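Long-range contacts in leucine aminopeptidase 2, chloroplastic (Streptomyces sp. BC16019, PDB 5LHJ), which takes part in maturing the peptide antibiotic bottromycin as an M17 metalloaminopeptidase, probably removing unsubstituted N-terminal residues from peptides with the help of manganese: residues Phe265-Lys273 and Asn316-Val325; Val136-Tyr145 and Thr177-Pro187. All coordinates share one frame; numbering follows the deposited sequence.

Contact 1: Phe265-Lys273 and Asn316-Val325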
# COMPACT_ATOMS: atom_id res chain seq x y z
N PHE A 265 -18.03 18.24 -8.28
CA PHE A 265 -17.17 17.09 -8.49
C PHE A 265 -15.86 17.33 -7.75
O PHE A 265 -15.23 18.37 -7.93
CB PHE A 265 -16.90 16.84 -9.97
CG PHE A 265 -16.05 15.63 -10.20
CD1 PHE A 265 -16.58 14.36 -10.01
CD2 PHE A 265 -14.72 15.76 -10.50
CE1 PHE A 265 -15.79 13.24 -10.16
CE2 PHE A 265 -13.91 14.64 -10.67
CZ PHE A 265 -14.44 13.39 -10.49
N ASP A 266 -15.48 16.38 -6.89
CA ASP A 266 -14.24 16.46 -6.14
C ASP A 266 -13.35 15.25 -6.45
O ASP A 266 -13.58 14.14 -5.96
CB ASP A 266 -14.55 16.53 -4.64
CG ASP A 266 -13.31 16.54 -3.79
OD1 ASP A 266 -12.23 16.90 -4.30
OD2 ASP A 266 -13.41 16.15 -2.61
N SER A 267 -12.30 15.50 -7.24
CA SER A 267 -11.30 14.50 -7.56
C SER A 267 -10.20 14.39 -6.52
O SER A 267 -9.32 13.54 -6.66
CB SER A 267 -10.61 14.86 -8.88
OG SER A 267 -9.69 15.91 -8.65
N GLY A 268 -10.18 15.30 -5.53
CA GLY A 268 -9.06 15.43 -4.60
C GLY A 268 -8.03 16.45 -5.03
O GLY A 268 -7.15 16.80 -4.25
N GLY A 269 -8.13 16.96 -6.26
CA GLY A 269 -7.11 17.88 -6.80
C GLY A 269 -5.77 17.19 -6.99
O GLY A 269 -5.71 15.96 -7.09
N LEU A 270 -4.70 17.97 -6.99
CA LEU A 270 -3.35 17.45 -7.23
C LEU A 270 -2.88 16.43 -6.18
O LEU A 270 -2.12 15.52 -6.51
CB LEU A 270 -2.33 18.60 -7.28
CG LEU A 270 -2.44 19.63 -8.40
CD1 LEU A 270 -1.31 20.64 -8.26
CD2 LEU A 270 -2.41 18.98 -9.77
N SER A 271 -3.31 16.60 -4.93
CA SER A 271 -2.92 15.71 -3.84
C SER A 271 -3.57 14.33 -3.93
O SER A 271 -3.06 13.39 -3.31
CB SER A 271 -3.28 16.31 -2.48
OG SER A 271 -2.59 17.52 -2.24
N LEU A 272 -4.68 14.22 -4.66
CA LEU A 272 -5.48 12.98 -4.80
C LEU A 272 -6.30 12.64 -3.54
O LEU A 272 -6.03 13.15 -2.44
CB LEU A 272 -4.62 11.77 -5.19
CG LEU A 272 -3.52 11.93 -6.23
CD1 LEU A 272 -2.73 10.63 -6.37
CD2 LEU A 272 -4.12 12.37 -7.55
N LYS A 273 -7.30 11.77 -3.71
CA LYS A 273 -8.06 11.22 -2.58
C LYS A 273 -7.37 9.93 -2.10
O LYS A 273 -6.61 9.33 -2.86
CB LYS A 273 -9.51 10.94 -3.00
CG LYS A 273 -10.27 12.21 -3.41
CD LYS A 273 -11.77 12.05 -3.49
CE LYS A 273 -12.45 12.20 -2.15
NZ LYS A 273 -12.63 13.61 -1.73
N ASN A 316 -13.35 20.49 -8.01
CA ASN A 316 -11.95 20.37 -7.58
C ASN A 316 -11.26 19.35 -8.50
O ASN A 316 -11.48 18.15 -8.37
CB ASN A 316 -11.90 19.91 -6.11
CG ASN A 316 -10.49 19.92 -5.52
OD1 ASN A 316 -9.61 20.61 -6.01
ND2 ASN A 316 -10.30 19.17 -4.45
N MET A 317 -10.44 19.84 -9.44
CA MET A 317 -9.84 19.00 -10.49
C MET A 317 -8.33 19.19 -10.56
O MET A 317 -7.84 20.27 -10.26
CB MET A 317 -10.42 19.39 -11.87
CG MET A 317 -11.91 19.11 -12.08
SD MET A 317 -12.20 17.36 -12.35
CE MET A 317 -12.18 17.22 -14.13
N PRO A 318 -7.58 18.14 -10.96
CA PRO A 318 -6.17 18.34 -11.29
C PRO A 318 -6.04 18.95 -12.69
O PRO A 318 -6.86 18.69 -13.58
CB PRO A 318 -5.61 16.91 -11.27
CG PRO A 318 -6.75 16.10 -11.81
CD PRO A 318 -8.03 16.80 -11.37
N ASP A 319 -5.00 19.76 -12.88
CA ASP A 319 -4.86 20.56 -14.10
C ASP A 319 -3.56 21.33 -13.99
O ASP A 319 -3.05 21.54 -12.88
CB ASP A 319 -6.00 21.58 -14.20
CG ASP A 319 -6.04 22.27 -15.54
OD1 ASP A 319 -6.45 21.61 -16.51
OD2 ASP A 319 -5.67 23.48 -15.61
N GLY A 320 -3.04 21.75 -15.13
CA GLY A 320 -1.87 22.62 -15.16
C GLY A 320 -2.01 23.93 -14.41
O GLY A 320 -0.99 24.52 -14.02
N GLY A 321 -3.24 24.41 -14.26
CA GLY A 321 -3.55 25.61 -13.48
C GLY A 321 -4.24 25.38 -12.14
O GLY A 321 -4.83 26.31 -11.61
N ALA A 322 -4.13 24.18 -11.58
CA ALA A 322 -4.84 23.83 -10.34
C ALA A 322 -4.14 24.33 -9.08
O ALA A 322 -2.93 24.54 -9.06
CB ALA A 322 -5.04 22.33 -10.25
N LEU A 323 -4.93 24.47 -8.02
CA LEU A 323 -4.42 24.86 -6.70
C LEU A 323 -3.28 23.95 -6.26
O LEU A 323 -3.39 22.73 -6.36
CB LEU A 323 -5.56 24.80 -5.68
CG LEU A 323 -5.26 25.32 -4.26
CD1 LEU A 323 -4.71 26.73 -4.23
CD2 LEU A 323 -6.53 25.24 -3.45
N ARG A 324 -2.17 24.54 -5.80
CA ARG A 324 -0.96 23.79 -5.49
C ARG A 324 -0.79 23.61 -3.99
O ARG A 324 -1.10 24.50 -3.22
CB ARG A 324 0.29 24.50 -6.02
CG ARG A 324 0.39 24.65 -7.55
CD ARG A 324 1.33 25.77 -7.97
NE ARG A 324 0.62 27.01 -7.75
CZ ARG A 324 0.47 28.03 -8.58
NH1 ARG A 324 1.10 28.12 -9.75
NH2 ARG A 324 -0.29 29.02 -8.14
N VAL A 325 -0.22 22.48 -3.60
CA VAL A 325 0.25 22.29 -2.23
C VAL A 325 1.32 23.34 -1.92
O VAL A 325 2.25 23.53 -2.72
CB VAL A 325 0.83 20.86 -2.03
CG1 VAL A 325 1.49 20.73 -0.66
CG2 VAL A 325 -0.27 19.82 -2.21
O HOH W 1 -5.38 20.81 -6.76
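D266 and N316 both turn CG anti to the backbone N (chi1 177° and -173°), which lays carboxylate and amide side by side on the same face of the sheet, pointing the same way. Across this pair N316 ND2 gives a hydrogen bond to D266 OD1 at 3.0 Å, coming from above the carboxylate plane. The backbone N of G268 reaches OD1 from the opposite face of that plane, closing an Asx turn, so two donors fix the rotation of the carboxylate. K273 NZ holds the other oxygen, OD2, in a salt bridge of 2.8 Å and forms a second one with D343. D266 is a ligand of both manganese ions in the metal-bound enzyme; no metal is bound to this chain. Replacing D266 by alanine would probably leave N316 ND2, G268 N and K273 NZ without this carboxylate and the manganese pair without a bridging ligand.

The backbones meet as a short parallel pair, N316 N donating to F265 O (2.8 Å) and S267 N to N316 O (3.0 Å). S267 OG adds a second bond to N316 O at 2.9 Å, tilted 28° from the carbonyl plane, while it accepts from G269 N in an ST turn. Outside this polar core, M317 SD lies at the edge of the F265 ring, 3.5 Å from CD2, a Met-aromatic contact. L270 brings CD2 to P318 CB and its CG to A322 CB (4.2 Å), and one water joins L270 N to L323 O.

L270 also packs on P318 of the second subunit. The D266-N316 bridge lies where strand 265-266 runs beside the end of strand 306-316. N316 ND2 also bonds T342 O, tying the pair to the loop that runs through D343 into helix 345-358, which starts at E345.

Contact 2: Val136-Tyr145 and Thr177-Pro187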
# COMPACT_ATOMS: atom_id res chain seq x y z
N VAL A 136 -43.67 8.84 0.23
CA VAL A 136 -42.93 9.56 -0.81
C VAL A 136 -41.47 9.10 -0.86
O VAL A 136 -40.93 8.82 -1.93
CB VAL A 136 -43.01 11.09 -0.60
CG1 VAL A 136 -42.12 11.83 -1.60
CG2 VAL A 136 -44.45 11.56 -0.71
N LEU A 137 -40.85 9.03 0.31
CA LEU A 137 -39.44 8.62 0.39
C LEU A 137 -39.22 7.19 -0.12
O LEU A 137 -38.20 6.91 -0.77
CB LEU A 137 -38.92 8.77 1.82
CG LEU A 137 -38.89 10.20 2.36
CD1 LEU A 137 -38.50 10.17 3.83
CD2 LEU A 137 -37.98 11.09 1.54
N GLY A 138 -40.16 6.29 0.17
CA GLY A 138 -40.09 4.89 -0.26
C GLY A 138 -40.37 4.65 -1.73
O GLY A 138 -39.88 3.66 -2.30
N LEU A 139 -41.14 5.54 -2.35
CA LEU A 139 -41.43 5.48 -3.79
C LEU A 139 -40.35 6.07 -4.68
O LEU A 139 -40.36 5.85 -5.89
CB LEU A 139 -42.73 6.20 -4.11
CG LEU A 139 -44.00 5.41 -3.84
CD1 LEU A 139 -45.20 6.33 -4.04
CD2 LEU A 139 -44.07 4.17 -4.74
N TYR A 140 -39.43 6.82 -4.08
CA TYR A 140 -38.38 7.49 -4.83
C TYR A 140 -37.61 6.56 -5.76
O TYR A 140 -37.21 5.47 -5.37
CB TYR A 140 -37.40 8.16 -3.86
CG TYR A 140 -36.28 8.87 -4.56
CD1 TYR A 140 -36.49 10.13 -5.11
CD2 TYR A 140 -35.03 8.27 -4.74
CE1 TYR A 140 -35.48 10.78 -5.79
CE2 TYR A 140 -34.01 8.92 -5.41
CZ TYR A 140 -34.25 10.18 -5.94
OH TYR A 140 -33.26 10.84 -6.61
N ARG A 141 -37.43 6.99 -7.01
CA ARG A 141 -36.57 6.31 -7.97
C ARG A 141 -35.83 7.36 -8.77
O ARG A 141 -36.34 8.47 -8.97
CB ARG A 141 -37.36 5.38 -8.91
CG ARG A 141 -38.60 6.03 -9.52
CD ARG A 141 -39.30 5.21 -10.61
NE ARG A 141 -39.41 3.76 -10.34
CZ ARG A 141 -40.23 2.92 -10.99
NH1 ARG A 141 -41.04 3.34 -11.97
NH2 ARG A 141 -40.24 1.62 -10.67
N TYR A 142 -34.63 7.02 -9.21
CA TYR A 142 -33.84 7.92 -10.04
C TYR A 142 -33.48 7.17 -11.32
O TYR A 142 -32.44 6.53 -11.41
CB TYR A 142 -32.60 8.43 -9.31
CG TYR A 142 -31.90 9.52 -10.09
CD1 TYR A 142 -32.40 10.82 -10.10
CD2 TYR A 142 -30.74 9.26 -10.82
CE1 TYR A 142 -31.78 11.83 -10.82
CE2 TYR A 142 -30.10 10.26 -11.53
CZ TYR A 142 -30.63 11.53 -11.54
OH TYR A 142 -30.01 12.53 -12.25
N ASP A 143 -34.37 7.28 -12.30
CA ASP A 143 -34.27 6.55 -13.57
C ASP A 143 -34.02 7.44 -14.78
O ASP A 143 -34.08 6.95 -15.91
CB ASP A 143 -35.57 5.74 -13.79
CG ASP A 143 -35.70 4.57 -12.84
OD1 ASP A 143 -34.66 4.04 -12.35
OD2 ASP A 143 -36.85 4.16 -12.60
N GLU A 144 -33.68 8.70 -14.54
CA GLU A 144 -33.46 9.71 -15.60
C GLU A 144 -32.44 9.27 -16.67
O GLU A 144 -32.56 9.66 -17.85
CB GLU A 144 -32.99 11.03 -14.95
CG GLU A 144 -32.87 12.24 -15.87
CD GLU A 144 -34.18 12.66 -16.52
OE1 GLU A 144 -35.27 12.42 -15.95
OE2 GLU A 144 -34.12 13.26 -17.63
N TYR A 145 -31.44 8.49 -16.27
CA TYR A 145 -30.34 8.11 -17.18
C TYR A 145 -30.37 6.65 -17.62
O TYR A 145 -29.37 6.16 -18.16
CB TYR A 145 -28.99 8.49 -16.58
CG TYR A 145 -28.80 9.98 -16.59
CD1 TYR A 145 -28.28 10.63 -17.70
CD2 TYR A 145 -29.21 10.76 -15.50
CE1 TYR A 145 -28.14 12.01 -17.73
CE2 TYR A 145 -29.09 12.14 -15.53
CZ TYR A 145 -28.56 12.76 -16.63
OH TYR A 145 -28.44 14.13 -16.65
N THR A 177 -36.83 16.53 0.36
CA THR A 177 -35.77 15.51 0.50
C THR A 177 -35.45 14.88 -0.86
O THR A 177 -34.29 14.71 -1.21
CB THR A 177 -36.17 14.43 1.53
OG1 THR A 177 -36.44 15.04 2.80
CG2 THR A 177 -35.07 13.40 1.72
N CYS A 178 -36.48 14.55 -1.63
CA CYS A 178 -36.28 13.91 -2.93
C CYS A 178 -35.64 14.85 -3.97
O CYS A 178 -34.91 14.39 -4.86
CB CYS A 178 -37.60 13.31 -3.44
SG CYS A 178 -38.16 11.87 -2.47
N LEU A 179 -35.89 16.16 -3.85
CA LEU A 179 -35.18 17.16 -4.66
C LEU A 179 -33.67 17.07 -4.38
O LEU A 179 -32.85 17.02 -5.30
CB LEU A 179 -35.69 18.57 -4.37
CG LEU A 179 -34.88 19.75 -4.91
CD1 LEU A 179 -34.77 19.66 -6.43
CD2 LEU A 179 -35.53 21.05 -4.48
N ALA A 180 -33.31 17.04 -3.10
CA ALA A 180 -31.90 16.90 -2.73
C ALA A 180 -31.32 15.58 -3.26
O ALA A 180 -30.20 15.57 -3.77
CB ALA A 180 -31.70 17.02 -1.24
N ARG A 181 -32.09 14.48 -3.16
CA ARG A 181 -31.64 13.18 -3.70
C ARG A 181 -31.35 13.27 -5.20
O ARG A 181 -30.33 12.78 -5.69
CB ARG A 181 -32.68 12.08 -3.46
CG ARG A 181 -32.89 11.70 -2.01
CD ARG A 181 -33.96 10.64 -1.85
NE ARG A 181 -34.13 10.20 -0.47
CZ ARG A 181 -35.01 9.29 -0.07
NH1 ARG A 181 -35.84 8.71 -0.94
NH2 ARG A 181 -35.06 8.93 1.22
N ASP A 182 -32.26 13.92 -5.94
CA ASP A 182 -32.06 14.10 -7.38
C ASP A 182 -30.78 14.89 -7.70
O ASP A 182 -30.03 14.52 -8.62
CB ASP A 182 -33.26 14.83 -8.00
CG ASP A 182 -34.50 13.97 -8.14
OD1 ASP A 182 -34.46 12.72 -7.98
OD2 ASP A 182 -35.56 14.59 -8.46
N LEU A 183 -30.53 15.96 -6.95
CA LEU A 183 -29.36 16.79 -7.19
C LEU A 183 -28.07 16.00 -6.93
O LEU A 183 -27.11 16.07 -7.71
CB LEU A 183 -29.40 18.05 -6.32
CG LEU A 183 -30.49 19.07 -6.67
CD1 LEU A 183 -30.62 20.07 -5.54
CD2 LEU A 183 -30.20 19.76 -8.00
N VAL A 184 -28.06 15.22 -5.85
CA VAL A 184 -26.88 14.41 -5.50
C VAL A 184 -26.66 13.30 -6.52
O VAL A 184 -25.53 13.09 -6.97
CB VAL A 184 -26.98 13.84 -4.06
CG1 VAL A 184 -25.89 12.81 -3.77
CG2 VAL A 184 -26.95 14.98 -3.06
N ASN A 185 -27.73 12.63 -6.91
CA ASN A 185 -27.66 11.55 -7.91
C ASN A 185 -27.26 12.01 -9.31
O ASN A 185 -26.71 11.22 -10.08
CB ASN A 185 -28.98 10.79 -7.98
CG ASN A 185 -29.16 9.82 -6.82
OD1 ASN A 185 -28.19 9.26 -6.31
ND2 ASN A 185 -30.40 9.63 -6.39
N CYS A 186 -27.53 13.27 -9.63
CA CYS A 186 -27.25 13.79 -10.97
C CYS A 186 -25.77 13.65 -11.30
O CYS A 186 -24.93 14.06 -10.51
CB CYS A 186 -27.67 15.26 -11.08
SG CYS A 186 -27.75 15.82 -12.78
N PRO A 187 -25.43 13.06 -12.46
CA PRO A 187 -24.02 13.03 -12.88
C PRO A 187 -23.36 14.40 -12.86
O PRO A 187 -24.00 15.39 -13.25
CB PRO A 187 -24.10 12.52 -14.32
CG PRO A 187 -25.35 11.73 -14.38
CD PRO A 187 -26.31 12.39 -13.43
O HOH W 2 -36.26 11.22 -9.43
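Y140 receives R181 CD over the centre of one ring face, 3.8 Å from the centroid and 8° off the normal, and N185 ND2 in plane at its edge. Y142 carries N185 CB over one face (3.6 Å from the centroid) and E144 CB, offset toward the rim, over the opposite one. P187 CG sits over a face of Y145, with Y142 OH in the plane at that ring's edge. Each of the three centroid contacts is CH-pi, lying within 14° of the ring normal.

With CG anti to the backbone N (chi1 180°), Y140 reaches across to helix 164-185 and places OH between two polar groups. It donates to D182 OD1 at 2.6 Å, on the anti side of the carboxylate, and accepts from N185 ND2 at 3.1 Å, within the amide plane; N185 OD1 in turn accepts from G481 N. A water bridges the same D182 OD1 to R141 O.

In fold terms the contact lies at the junction of the N-terminal and catalytic parts of the M17 fold, on helix 164-185, the long helix that joins them. The helix residues that meet segment 136-145 include C178, R181, D182 and N185, which lie on one side of the helix.

R181, extended from CG to NE, sends NH1 to L137 O (3.0 Å), on a lone pair and in the carbonyl plane. L137 CD2 lies over one guanidinium face. NE and NH2 donate to the carbonyls of T482 and E476, so three backbone oxygens, with L137 O, accept from this guanidinium. C178 SG touches Y140 CD1 at 3.6 Å, oblique to the ring.

Overall arrangement
Contact 2 closes before contact 1 opens along the chain. Their centres lie 28 Å apart, yet their nearest atoms come within about 7 Å without touching. Contact 2 joins the end of helix 124-139 and the chain leaving it to helix 164-185, about 12 Å from the chain centre, away from the metal site. Contact 1, 26 Å from that centre, lies at the metal-site end of the mixed sheet of the catalytic domain. Helix 286-301 links the regions: it packs against helix 164-185 and leads into strand 306-316, which ends in contact 1. Both contacts also reach the third subunit of the six-chain assembly, so the helix packing of contact 2 and the metal-site surroundings of contact 1 both lie next to a subunit interface.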